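Succinate-semialdehyde dehydrogenase (NAD(P)(+)) (Marinobacter aquaeolei, PDB 3RH9) probably oxidises succinate semialdehyde to succinate with NAD+ or NADP+ as electron acceptor, as a member of the aldehyde dehydrogenase family. Local coordinates at residues N87-G92 with K101-A106; G92-M97 with T186-I191; D339-H344 with L368-T373; L349-S354 with R380-Y385. All blocks are in the same frame, centred on the assembly; numbering follows the deposited sequence.

Contact 1: N87-G92 with K101-A106; sequences NREEIG and KPWKEA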
loop_
_atom_site.group_PDB
_atom_site.type_symbol
_atom_site.label_atom_id
_atom_site.label_comp_id
_atom_site.label_asym_id
_atom_site.label_seq_id
_atom_site.Cartn_x
_atom_site.Cartn_y
_atom_site.Cartn_z
ATOM N N ASN A 87 -5.814 -28.965 17.947
ATOM C CA ASN A 87 -4.717 -28.851 18.887
ATOM C C ASN A 87 -4.864 -27.578 19.679
ATOM O O ASN A 87 -3.883 -26.954 20.070
ATOM C CB ASN A 87 -3.383 -28.895 18.156
ATOM C CG ASN A 87 -3.260 -30.114 17.280
ATOM O OD1 ASN A 87 -2.595 -31.088 17.638
ATOM N ND2 ASN A 87 -3.924 -30.083 16.133
ATOM N N ARG A 88 -6.117 -27.221 19.920
ATOM C CA ARG A 88 -6.480 -25.951 20.516
ATOM C C ARG A 88 -6.124 -25.848 22.004
ATOM O O ARG A 88 -5.905 -24.758 22.532
ATOM C CB ARG A 88 -7.975 -25.717 20.279
ATOM C CG ARG A 88 -8.705 -25.087 21.421
ATOM C CD ARG A 88 -10.193 -25.292 21.302
ATOM N NE ARG A 88 -10.757 -25.212 22.636
ATOM C CZ ARG A 88 -11.173 -24.090 23.218
ATOM N NH1 ARG A 88 -11.128 -22.928 22.566
ATOM N NH2 ARG A 88 -11.653 -24.133 24.458
ATOM N N GLU A 89 -6.042 -26.978 22.685
ATOM C CA GLU A 89 -5.780 -26.924 24.109
ATOM C C GLU A 89 -4.292 -26.984 24.426
ATOM O O GLU A 89 -3.838 -26.363 25.391
ATOM C CB GLU A 89 -6.563 -28.009 24.850
ATOM C CG GLU A 89 -5.976 -28.406 26.187
ATOM C CD GLU A 89 -6.874 -29.352 26.957
ATOM O OE1 GLU A 89 -8.109 -29.275 26.775
ATOM O OE2 GLU A 89 -6.344 -30.162 27.750
ATOM N N GLU A 90 -3.528 -27.709 23.613
ATOM C CA GLU A 90 -2.082 -27.823 23.842
ATOM C C GLU A 90 -1.304 -26.617 23.318
ATOM O O GLU A 90 -0.230 -26.278 23.833
ATOM C CB GLU A 90 -1.528 -29.115 23.238
ATOM C CG GLU A 90 -0.014 -29.230 23.300
ATOM C CD GLU A 90 0.537 -29.310 24.723
ATOM O OE1 GLU A 90 1.777 -29.383 24.884
ATOM O OE2 GLU A 90 -0.266 -29.309 25.684
ATOM N N ILE A 91 -1.842 -25.975 22.285
ATOM C CA ILE A 91 -1.257 -24.738 21.783
ATOM C C ILE A 91 -1.594 -23.629 22.774
ATOM O O ILE A 91 -0.735 -22.840 23.155
ATOM C CB ILE A 91 -1.770 -24.399 20.382
ATOM C CG1 ILE A 91 -1.208 -25.394 19.374
ATOM C CG2 ILE A 91 -1.387 -22.986 20.005
ATOM C CD1 ILE A 91 -1.789 -25.267 18.019
ATOM N N GLY A 92 -2.849 -23.604 23.205
ATOM C CA GLY A 92 -3.258 -22.762 24.312
ATOM C C GLY A 92 -2.352 -22.901 25.527
ATOM O O GLY A 92 -2.094 -21.923 26.220
ATOM N N LYS A 101 -0.750 -14.840 29.373
ATOM C CA LYS A 101 -2.192 -14.929 29.180
ATOM C C LYS A 101 -2.773 -16.213 29.803
ATOM O O LYS A 101 -2.158 -17.275 29.744
ATOM C CB LYS A 101 -2.456 -14.914 27.674
ATOM C CG LYS A 101 -3.824 -14.450 27.248
ATOM C CD LYS A 101 -3.946 -14.531 25.722
ATOM C CE LYS A 101 -2.704 -13.942 25.053
ATOM N NZ LYS A 101 -2.919 -13.522 23.643
ATOM N N PRO A 102 -3.969 -16.127 30.395
ATOM C CA PRO A 102 -4.597 -17.306 31.007
ATOM C C PRO A 102 -4.959 -18.384 29.988
ATOM O O PRO A 102 -5.355 -18.061 28.863
ATOM C CB PRO A 102 -5.870 -16.738 31.641
ATOM C CG PRO A 102 -5.604 -15.289 31.797
ATOM C CD PRO A 102 -4.752 -14.908 30.623
ATOM N N TRP A 103 -4.838 -19.648 30.396
ATOM C CA TRP A 103 -5.026 -20.797 29.509
ATOM C C TRP A 103 -6.289 -20.718 28.661
ATOM O O TRP A 103 -6.235 -20.861 27.447
ATOM C CB TRP A 103 -5.070 -22.064 30.330
ATOM C CG TRP A 103 -4.740 -23.277 29.550
ATOM C CD1 TRP A 103 -4.630 -23.378 28.196
ATOM C CD2 TRP A 103 -4.494 -24.587 30.076
ATOM N NE1 TRP A 103 -4.313 -24.667 27.846
ATOM C CE2 TRP A 103 -4.225 -25.429 28.981
ATOM C CE3 TRP A 103 -4.463 -25.125 31.370
ATOM C CZ2 TRP A 103 -3.937 -26.781 29.137
ATOM C CZ3 TRP A 103 -4.179 -26.462 31.521
ATOM C CH2 TRP A 103 -3.921 -27.277 30.413
ATOM N N LYS A 104 -7.428 -20.517 29.313
ATOM C CA LYS A 104 -8.683 -20.204 28.625
ATOM C C LYS A 104 -8.512 -19.179 27.502
ATOM O O LYS A 104 -8.666 -19.504 26.328
ATOM C CB LYS A 104 -9.709 -19.654 29.612
ATOM C CG LYS A 104 -10.468 -20.695 30.390
ATOM C CD LYS A 104 -11.619 -20.030 31.138
ATOM C CE LYS A 104 -12.617 -19.417 30.168
ATOM N NZ LYS A 104 -13.447 -20.463 29.485
ATOM N N GLU A 105 -8.219 -17.935 27.866
ATOM C CA GLU A 105 -7.991 -16.898 26.866
ATOM C C GLU A 105 -7.098 -17.443 25.745
ATOM O O GLU A 105 -7.392 -17.261 24.565
ATOM C CB GLU A 105 -7.377 -15.637 27.500
ATOM C CG GLU A 105 -7.477 -14.363 26.643
ATOM C CD GLU A 105 -6.919 -13.093 27.322
ATOM O OE1 GLU A 105 -6.478 -13.140 28.487
ATOM O OE2 GLU A 105 -6.925 -12.028 26.678
ATOM N N ALA A 106 -6.021 -18.129 26.114
ATOM C CA ALA A 106 -5.106 -18.658 25.118
ATOM C C ALA A 106 -5.855 -19.552 24.134
ATOM O O ALA A 106 -5.733 -19.402 22.925
ATOM C CB ALA A 106 -3.964 -19.418 25.776
#
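The indole of W103 donates a hydrogen bond from NE1 to the backbone O of E89, 3.0 Å long and bent only slightly, with an N-H...O angle of 158°. It ties together two consecutive helices, 88-99 and 103-123, in the Rossmann-type cofactor-binding half of the aldehyde dehydrogenase fold, where I91 of the first rests on helix 188-197. The acceptor lies in the indole plane and the donor lies in the carbonyl plane, so the bond also fixes how the ring is turned. With CG anti to the backbone N (chi1 -158°), the indole swings across to the first turn of helix 88-99. There its six-membered ring meets the aliphatic part of E89, CZ2 standing 3.9 Å from CG, while the carboxylate is turned almost perpendicular to the ring. A phenylalanine here would probably keep some of this packing but leave the E89 carbonyl without its indole N-H and the ring less fixed in rotation.

One turn along, the helices come close at G92 and A106, whose CA atoms are 4.6 Å apart. Glycine suits this place because a side chain would point into the neighbouring helix, toward W103 CD1, and alanine opposite it offers only a methyl. In the second shell, a backbone hydrogen bond to G322 holds W103, and the salt bridge of R88 with D111 joins the same two helices. The A106 methyl CB packs on G92, 3.2 Å from its O and 3.7 Å from its CA.

Contact 2: G92-M97 with T186-I191; sequences GRILCM and TPLTMI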
loop_
_atom_site.group_PDB
_atom_site.type_symbol
_atom_site.label_atom_id
_atom_site.label_comp_id
_atom_site.label_asym_id
_atom_site.label_seq_id
_atom_site.Cartn_x
_atom_site.Cartn_y
_atom_site.Cartn_z
ATOM N N GLY A 92 -2.849 -23.604 23.205
ATOM C CA GLY A 92 -3.258 -22.762 24.312
ATOM C C GLY A 92 -2.352 -22.901 25.527
ATOM O O GLY A 92 -2.094 -21.923 26.220
ATOM N N ARG A 93 -1.855 -24.108 25.790
ATOM C CA ARG A 93 -0.980 -24.324 26.947
ATOM C C ARG A 93 0.340 -23.616 26.748
ATOM O O ARG A 93 0.745 -22.788 27.567
ATOM C CB ARG A 93 -0.727 -25.808 27.196
ATOM C CG ARG A 93 -0.223 -26.097 28.598
ATOM C CD ARG A 93 0.018 -27.581 28.836
ATOM N NE ARG A 93 1.036 -28.125 27.933
ATOM C CZ ARG A 93 2.275 -28.448 28.292
ATOM N NH1 ARG A 93 2.660 -28.300 29.551
ATOM N NH2 ARG A 93 3.125 -28.932 27.393
ATOM N N ILE A 94 1.005 -23.951 25.652
ATOM C CA ILE A 94 2.271 -23.325 25.295
ATOM C C ILE A 94 2.143 -21.801 25.178
ATOM O O ILE A 94 3.060 -21.056 25.523
ATOM C CB ILE A 94 2.812 -23.915 23.978
ATOM C CG1 ILE A 94 3.062 -25.415 24.149
ATOM C CG2 ILE A 94 4.081 -23.216 23.558
ATOM C CD1 ILE A 94 2.970 -26.208 22.869
ATOM N N LEU A 95 1.002 -21.335 24.693
ATOM C CA LEU A 95 0.801 -19.914 24.546
ATOM C C LEU A 95 0.796 -19.291 25.938
ATOM O O LEU A 95 1.513 -18.325 26.225
ATOM C CB LEU A 95 -0.523 -19.649 23.842
ATOM C CG LEU A 95 -0.637 -18.290 23.158
ATOM C CD1 LEU A 95 -1.620 -18.349 22.006
ATOM C CD2 LEU A 95 -1.028 -17.204 24.153
ATOM N N CYS A 96 -0.016 -19.877 26.804
ATOM C CA CYS A 96 -0.171 -19.402 28.161
ATOM C C CYS A 96 1.173 -19.240 28.862
ATOM O O CYS A 96 1.446 -18.215 29.505
ATOM C CB CYS A 96 -1.028 -20.387 28.944
ATOM S SG CYS A 96 -1.202 -19.957 30.666
HETATM N N MSE A 97 2.017 -20.257 28.744
HETATM C CA MSE A 97 3.231 -20.275 29.535
HETATM C C MSE A 97 4.266 -19.269 29.078
HETATM O O MSE A 97 5.016 -18.749 29.902
HETATM C CB MSE A 97 3.825 -21.672 29.591
HETATM C CG MSE A 97 3.105 -22.558 30.588
HETATM SE SE MSE A 97 3.459 -24.454 30.303
HETATM C CE MSE A 97 2.423 -25.184 31.813
ATOM N N THR A 186 7.961 -15.181 22.268
ATOM C CA THR A 186 6.923 -16.187 22.043
ATOM C C THR A 186 7.130 -17.039 20.793
ATOM O O THR A 186 6.278 -17.065 19.912
ATOM C CB THR A 186 5.526 -15.538 21.988
ATOM O OG1 THR A 186 5.583 -14.370 21.158
ATOM C CG2 THR A 186 5.055 -15.154 23.394
ATOM N N PRO A 187 8.255 -17.764 20.730
ATOM C CA PRO A 187 8.552 -18.607 19.573
ATOM C C PRO A 187 7.859 -19.970 19.655
ATOM O O PRO A 187 7.670 -20.622 18.634
ATOM C CB PRO A 187 10.060 -18.817 19.677
ATOM C CG PRO A 187 10.484 -18.228 20.989
ATOM C CD PRO A 187 9.278 -17.910 21.772
ATOM N N LEU A 188 7.485 -20.397 20.852
ATOM C CA LEU A 188 7.043 -21.773 21.042
ATOM C C LEU A 188 5.659 -22.023 20.467
ATOM O O LEU A 188 5.336 -23.141 20.053
ATOM C CB LEU A 188 7.082 -22.172 22.523
ATOM C CG LEU A 188 8.355 -21.801 23.291
ATOM C CD1 LEU A 188 8.132 -22.013 24.773
ATOM C CD2 LEU A 188 9.579 -22.565 22.775
ATOM N N THR A 189 4.829 -20.991 20.455
ATOM C CA THR A 189 3.504 -21.154 19.904
ATOM C C THR A 189 3.725 -21.362 18.424
ATOM O O THR A 189 3.038 -22.152 17.786
ATOM C CB THR A 189 2.609 -19.939 20.187
ATOM O OG1 THR A 189 2.336 -19.888 21.585
ATOM C CG2 THR A 189 1.290 -20.056 19.473
HETATM N N MSE A 190 4.719 -20.658 17.890
HETATM C CA MSE A 190 5.015 -20.736 16.473
HETATM C C MSE A 190 5.519 -22.134 16.134
HETATM O O MSE A 190 5.093 -22.753 15.149
HETATM C CB MSE A 190 6.042 -19.676 16.066
HETATM C CG MSE A 190 6.063 -19.429 14.564
HETATM SE SE MSE A 190 4.277 -18.869 13.970
HETATM C CE MSE A 190 4.274 -19.630 12.206
ATOM N N ILE A 191 6.430 -22.631 16.957
ATOM C CA ILE A 191 6.948 -23.961 16.734
ATOM C C ILE A 191 5.804 -24.978 16.747
ATOM O O ILE A 191 5.726 -25.842 15.874
ATOM C CB ILE A 191 8.062 -24.311 17.734
ATOM C CG1 ILE A 191 9.264 -23.406 17.484
ATOM C CG2 ILE A 191 8.480 -25.754 17.565
ATOM C CD1 ILE A 191 10.373 -23.599 18.451
#
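I94 and L188 make the apolar part of this buried contact. The CG2 branch of I94, anti to its own backbone N, reaches L188 CB at 3.3 Å, and the two side chains cross at about a right angle. The same methyl lies 3.9 Å from T189 N, so the branched isoleucine fills the angle between one side chain and the next peptide. L188 in turn leans on I40, A41 and V43 of strand 39-44.

The second kind of contact sets a hydroxyl against a helix backbone. T189 OG1 packs 3.3 Å from L95 CA and 3.7 Å from L95 CB, as van der Waals neighbours. Its polar need is met by E98, whose OE2 forms a hydrogen bond with it while OE1 receives L188 N. One carboxylate of helix 88-99 thus holds the first turn of helix 188-197 at two points, and a threonine is small enough to fit between the helices yet still offer a group to bind. L95 also touches A106 and E109 of helix 103-123.

Helix 188-197 is the connection of a beta-alpha-beta crossover between the adjacent parallel strands 178-181 and 207-209, the unit from which Rossmann-type sheets are built.

Contact 3: D339-H344 with L368-T373; sequences DKVKRH and LFFPPT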
loop_
_atom_site.group_PDB
_atom_site.type_symbol
_atom_site.label_atom_id
_atom_site.label_comp_id
_atom_site.label_asym_id
_atom_site.label_seq_id
_atom_site.Cartn_x
_atom_site.Cartn_y
_atom_site.Cartn_z
ATOM N N ASP A 339 7.493 -1.871 33.800
ATOM C CA ASP A 339 7.953 -0.563 34.241
ATOM C C ASP A 339 7.169 0.568 33.573
ATOM O O ASP A 339 6.888 1.582 34.198
ATOM C CB ASP A 339 9.465 -0.412 34.033
ATOM C CG ASP A 339 10.264 -1.292 34.980
ATOM O OD1 ASP A 339 9.652 -1.880 35.888
ATOM O OD2 ASP A 339 11.496 -1.414 34.822
ATOM N N LYS A 340 6.812 0.391 32.307
ATOM C CA LYS A 340 6.035 1.400 31.602
ATOM C C LYS A 340 4.643 1.559 32.215
ATOM O O LYS A 340 4.196 2.680 32.487
ATOM C CB LYS A 340 5.928 1.065 30.115
ATOM C CG LYS A 340 5.249 2.154 29.283
ATOM C CD LYS A 340 5.327 1.884 27.793
ATOM C CE LYS A 340 4.941 3.132 27.020
ATOM N NZ LYS A 340 5.301 3.025 25.581
ATOM N N VAL A 341 3.951 0.446 32.438
ATOM C CA VAL A 341 2.643 0.543 33.064
ATOM C C VAL A 341 2.794 1.241 34.411
ATOM O O VAL A 341 1.971 2.090 34.775
ATOM C CB VAL A 341 1.921 -0.809 33.218
ATOM C CG1 VAL A 341 0.514 -0.584 33.723
ATOM C CG2 VAL A 341 1.869 -1.525 31.899
ATOM N N LYS A 342 3.863 0.915 35.135
ATOM C CA LYS A 342 4.097 1.535 36.428
ATOM C C LYS A 342 4.271 3.036 36.281
ATOM O O LYS A 342 3.609 3.814 36.963
ATOM C CB LYS A 342 5.317 0.935 37.120
ATOM C CG LYS A 342 5.419 1.348 38.584
ATOM C CD LYS A 342 6.196 0.344 39.407
ATOM C CE LYS A 342 7.688 0.512 39.237
ATOM N NZ LYS A 342 8.390 -0.052 40.430
ATOM N N ARG A 343 5.149 3.424 35.364
ATOM C CA ARG A 343 5.494 4.819 35.138
ATOM C C ARG A 343 4.304 5.703 34.721
ATOM O O ARG A 343 4.230 6.870 35.111
ATOM C CB ARG A 343 6.636 4.913 34.122
ATOM C CG ARG A 343 6.887 6.309 33.662
ATOM C CD ARG A 343 8.063 6.417 32.737
ATOM N NE ARG A 343 7.858 5.801 31.427
ATOM C CZ ARG A 343 7.100 6.307 30.454
ATOM N NH1 ARG A 343 6.419 7.427 30.638
ATOM N NH2 ARG A 343 7.010 5.671 29.290
ATOM N N HIS A 344 3.386 5.142 33.932
ATOM C CA HIS A 344 2.148 5.825 33.549
ATOM C C HIS A 344 1.222 5.931 34.721
ATOM O O HIS A 344 0.432 6.866 34.807
ATOM C CB HIS A 344 1.406 5.079 32.442
ATOM C CG HIS A 344 2.021 5.238 31.089
ATOM N ND1 HIS A 344 1.334 4.973 29.926
ATOM C CD2 HIS A 344 3.258 5.641 30.715
ATOM C CE1 HIS A 344 2.124 5.198 28.892
ATOM N NE2 HIS A 344 3.295 5.605 29.343
ATOM N N LEU A 368 5.848 -9.715 37.605
ATOM C CA LEU A 368 5.394 -8.970 36.455
ATOM C C LEU A 368 3.888 -8.821 36.573
ATOM O O LEU A 368 3.220 -8.389 35.626
ATOM C CB LEU A 368 5.767 -9.694 35.171
ATOM C CG LEU A 368 7.279 -9.719 34.956
ATOM C CD1 LEU A 368 7.657 -10.371 33.640
ATOM C CD2 LEU A 368 7.795 -8.300 35.024
ATOM N N PHE A 369 3.355 -9.176 37.743
ATOM C CA PHE A 369 1.911 -9.095 37.966
ATOM C C PHE A 369 1.464 -7.672 38.275
ATOM O O PHE A 369 1.877 -7.062 39.266
ATOM C CB PHE A 369 1.444 -10.057 39.064
ATOM C CG PHE A 369 1.819 -11.485 38.817
ATOM C CD1 PHE A 369 0.997 -12.310 38.074
ATOM C CD2 PHE A 369 2.999 -12.005 39.339
ATOM C CE1 PHE A 369 1.349 -13.647 37.839
ATOM C CE2 PHE A 369 3.356 -13.328 39.123
ATOM C CZ PHE A 369 2.531 -14.155 38.364
ATOM N N PHE A 370 0.619 -7.139 37.409
ATOM C CA PHE A 370 0.110 -5.801 37.596
ATOM C C PHE A 370 -1.404 -5.849 37.695
ATOM O O PHE A 370 -2.082 -6.317 36.788
ATOM C CB PHE A 370 0.553 -4.916 36.442
ATOM C CG PHE A 370 0.483 -3.455 36.745
ATOM C CD1 PHE A 370 -0.739 -2.829 36.903
ATOM C CD2 PHE A 370 1.644 -2.705 36.864
ATOM C CE1 PHE A 370 -0.803 -1.488 37.182
ATOM C CE2 PHE A 370 1.581 -1.359 37.138
ATOM C CZ PHE A 370 0.355 -0.749 37.302
ATOM N N PRO A 371 -1.937 -5.356 38.814
ATOM C CA PRO A 371 -3.353 -5.408 39.184
ATOM C C PRO A 371 -4.214 -4.478 38.337
ATOM O O PRO A 371 -3.796 -3.376 38.009
ATOM C CB PRO A 371 -3.351 -4.896 40.628
ATOM C CG PRO A 371 -1.914 -4.836 41.040
ATOM C CD PRO A 371 -1.143 -4.622 39.806
ATOM N N PRO A 372 -5.430 -4.907 38.007
ATOM C CA PRO A 372 -6.303 -4.034 37.236
ATOM C C PRO A 372 -6.514 -2.736 37.991
ATOM O O PRO A 372 -6.884 -2.786 39.150
ATOM C CB PRO A 372 -7.600 -4.837 37.167
ATOM C CG PRO A 372 -7.179 -6.244 37.365
ATOM C CD PRO A 372 -6.082 -6.177 38.348
ATOM N N THR A 373 -6.277 -1.605 37.333
ATOM C CA THR A 373 -6.270 -0.299 37.976
ATOM C C THR A 373 -7.113 0.708 37.221
ATOM O O THR A 373 -7.235 0.640 35.997
ATOM C CB THR A 373 -4.851 0.264 38.039
ATOM O OG1 THR A 373 -3.995 -0.672 38.698
ATOM C CG2 THR A 373 -4.840 1.555 38.800
#
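F370 sends its CB toward helix 335-350 and lays one face of its phenyl ring against V341. With CG anti to the backbone N (chi1 -161°), the ring is carried on toward the helix. CG lies 4.2 Å from V341 CG1, and CD2 is 4.1 Å from V341 CB. Farther out, CE2 approaches CG1 to 3.7 Å and also stands 3.8 Å from the backbone N of K342, which reaches the ring obliquely. CZ, at the tip, comes within 3.6 Å of CG1. That methyl sits over the ring centre, 13° off the normal, in a CH-pi contact. V341 CB points toward the loop, and with CG1 anti to the backbone N this branch is the one laid on the phenyl.

The contact belongs to the catalytic half of the aldehyde dehydrogenase fold. Strands 354-357 and 373-376 run antiparallel at one border of its mixed sheet, and the loop joining them, which carries F370, returns along helix 335-350. An aromatic residue suits this buried spot because its flat face accepts a methyl while the rest of the ring meets other apolar groups: F338, whose ring plane is inclined at about 65°, and L345 of the same helix, with L364 and P392 from loops. A serine in place of F370 would probably leave V341 CG1 without its aromatic face and open a gap between helix and loop. Just beyond, where the strand begins, T373 OG1 donates to P371 O at 2.8 Å, approaching from above the carbonyl plane.

Contact 4: L349-S354 with R380-Y385; sequences LDKGAS and REMCCY
M382, present as selenomethionine, reaches from its place before helix 383-386 to the end of helix 335-350, and its buried chain forms the denser part of the contact. CG lies beside the backbone N and the chain is extended beyond it, which carries the terminal methyl CE to K351, 3.7 Å from the backbone O and 3.9 Å from CB. SE lies 4.5 Å from A353 CB. A long, unbranched, apolar side chain suits this task, because it can run alongside K351 in the opposite direction, its methyl against the K351 backbone and its selenium facing the small A353.

The surface that M382 meets is a Schellman motif, in which A353 N bonds to A348 O and G352 N to L349 O as helix 335-350 ends. G352 is the C-prime residue with positive phi, a conformation in which a CB would press on the preceding carbonyl. The chain then passes through A353 into strand 354-357.

On the outer side things are looser. K351 and E381 are exposed, and the lysine lies along M382, its CD 4.0 Å from the M382 CG, before bending at its last torsion (chi4 -95°). NZ makes a weak hydrogen bond, 3.4 Å, to the backbone O of E381, and a long, weak ion pair with D347; the E381 carboxylate is too distant for a salt bridge. At the start of helix 383-386, C383 N is hydrogen-bonded to D347 OD2.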
loop_
_atom_site.group_PDB
_atom_site.type_symbol
_atom_site.label_atom_id
_atom_site.label_comp_id
_atom_site.label_asym_id
_atom_site.label_seq_id
_atom_site.Cartn_x
_atom_site.Cartn_y
_atom_site.Cartn_z
ATOM N N LEU A 349 -0.838 9.989 38.774
ATOM C CA LEU A 349 -1.089 10.394 40.144
ATOM C C LEU A 349 -0.242 11.610 40.514
ATOM O O LEU A 349 -0.702 12.478 41.265
ATOM C CB LEU A 349 -0.848 9.240 41.122
ATOM C CG LEU A 349 -1.758 8.020 40.977
ATOM C CD1 LEU A 349 -1.273 6.916 41.885
ATOM C CD2 LEU A 349 -3.187 8.352 41.291
ATOM N N ASP A 350 0.985 11.677 39.990
ATOM C CA ASP A 350 1.832 12.832 40.257
ATOM C C ASP A 350 1.182 14.094 39.728
ATOM O O ASP A 350 1.412 15.175 40.266
ATOM C CB ASP A 350 3.221 12.688 39.647
ATOM C CG ASP A 350 4.061 11.620 40.336
ATOM O OD1 ASP A 350 3.624 11.113 41.406
ATOM O OD2 ASP A 350 5.157 11.297 39.791
ATOM N N LYS A 351 0.358 13.964 38.692
ATOM C CA LYS A 351 -0.253 15.133 38.085
ATOM C C LYS A 351 -1.717 15.350 38.476
ATOM O O LYS A 351 -2.401 16.200 37.901
ATOM C CB LYS A 351 -0.143 15.059 36.572
ATOM C CG LYS A 351 1.258 15.101 36.010
ATOM C CD LYS A 351 1.164 14.834 34.526
ATOM C CE LYS A 351 2.482 14.387 33.910
ATOM N NZ LYS A 351 3.261 15.498 33.322
ATOM N N GLY A 352 -2.210 14.582 39.440
ATOM C CA GLY A 352 -3.534 14.835 39.980
ATOM C C GLY A 352 -4.587 13.755 39.831
ATOM O O GLY A 352 -5.629 13.815 40.463
ATOM N N ALA A 353 -4.328 12.761 38.995
ATOM C CA ALA A 353 -5.333 11.743 38.727
ATOM C C ALA A 353 -5.695 11.026 40.022
ATOM O O ALA A 353 -4.854 10.866 40.898
ATOM C CB ALA A 353 -4.822 10.751 37.680
ATOM N N SER A 354 -6.944 10.601 40.141
ATOM C CA SER A 354 -7.389 9.897 41.338
ATOM C C SER A 354 -7.374 8.389 41.156
ATOM O O SER A 354 -7.704 7.869 40.096
ATOM C CB SER A 354 -8.794 10.343 41.736
ATOM O OG SER A 354 -8.739 11.586 42.400
ATOM N N ARG A 380 -4.618 15.570 28.630
ATOM C CA ARG A 380 -3.620 15.404 27.578
ATOM C C ARG A 380 -2.178 15.582 28.046
ATOM O O ARG A 380 -1.251 15.253 27.310
ATOM C CB ARG A 380 -3.906 16.334 26.392
ATOM C CG ARG A 380 -3.869 17.834 26.732
ATOM C CD ARG A 380 -3.883 18.681 25.473
ATOM N NE ARG A 380 -2.714 18.379 24.645
ATOM C CZ ARG A 380 -2.684 18.463 23.313
ATOM N NH1 ARG A 380 -3.764 18.844 22.645
ATOM N NH2 ARG A 380 -1.577 18.155 22.643
ATOM N N GLU A 381 -1.990 16.083 29.265
ATOM C CA GLU A 381 -0.645 16.343 29.805
ATOM C C GLU A 381 -0.003 15.074 30.334
ATOM O O GLU A 381 1.160 15.067 30.732
ATOM C CB GLU A 381 -0.676 17.363 30.962
ATOM C CG GLU A 381 -1.273 18.752 30.647
ATOM C CD GLU A 381 -0.767 19.368 29.343
ATOM O OE1 GLU A 381 0.417 19.138 28.977
ATOM O OE2 GLU A 381 -1.562 20.088 28.683
HETATM N N MSE A 382 -0.773 14.000 30.360
HETATM C CA MSE A 382 -0.302 12.801 31.017
HETATM C C MSE A 382 0.194 11.748 30.049
HETATM O O MSE A 382 -0.401 11.522 28.989
HETATM C CB MSE A 382 -1.404 12.267 31.901
HETATM C CG MSE A 382 -2.084 13.402 32.605
HETATM SE SE MSE A 382 -3.156 12.818 34.084
HETATM C CE MSE A 382 -3.550 14.588 34.834
ATOM N N CYS A 383 1.293 11.114 30.437
ATOM C CA CYS A 383 1.956 10.112 29.620
ATOM C C CYS A 383 1.023 9.072 29.041
ATOM O O CYS A 383 1.109 8.744 27.852
ATOM C CB CYS A 383 3.007 9.400 30.449
ATOM S SG CYS A 383 4.309 10.496 30.838
ATOM N N CYS A 384 0.158 8.531 29.893
ATOM C CA CYS A 384 -0.695 7.426 29.497
ATOM C C CYS A 384 -1.690 7.906 28.453
ATOM O O CYS A 384 -2.299 7.109 27.749
ATOM C CB CYS A 384 -1.402 6.821 30.714
ATOM S SG CYS A 384 -2.593 7.917 31.537
ATOM N N TYR A 385 -1.838 9.221 28.352
ATOM C CA TYR A 385 -2.708 9.826 27.361
ATOM C C TYR A 385 -1.924 10.011 26.080
ATOM O O TYR A 385 -2.474 9.931 24.997
ATOM C CB TYR A 385 -3.190 11.181 27.861
ATOM C CG TYR A 385 -4.197 11.882 26.974
ATOM C CD1 TYR A 385 -3.797 12.557 25.828
ATOM C CD2 TYR A 385 -5.549 11.895 27.304
ATOM C CE1 TYR A 385 -4.718 13.211 25.025
ATOM C CE2 TYR A 385 -6.480 12.546 26.515
ATOM C CZ TYR A 385 -6.065 13.210 25.373
ATOM O OH TYR A 385 -6.999 13.867 24.576
#

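The four contacts form two pairs, one in each half of the subunit. Contacts 1 and 2 share G92 and helix 88-99, with centres 9 Å apart; that helix meets helix 103-123 in one and helix 188-197 in the other. Contacts 3 and 4 likewise share helix 335-350, their centres 14 Å apart, and they touch where H344 packs on C383 and C384. Between the pairs nothing touches: contacts 1 and 3 have centres 24 Å apart and nearest atoms about 9 Å apart, while contacts 2 and 4 are 36 Å apart between centres. All four lie away from E256, the predicted active-site residue on strand 252-256.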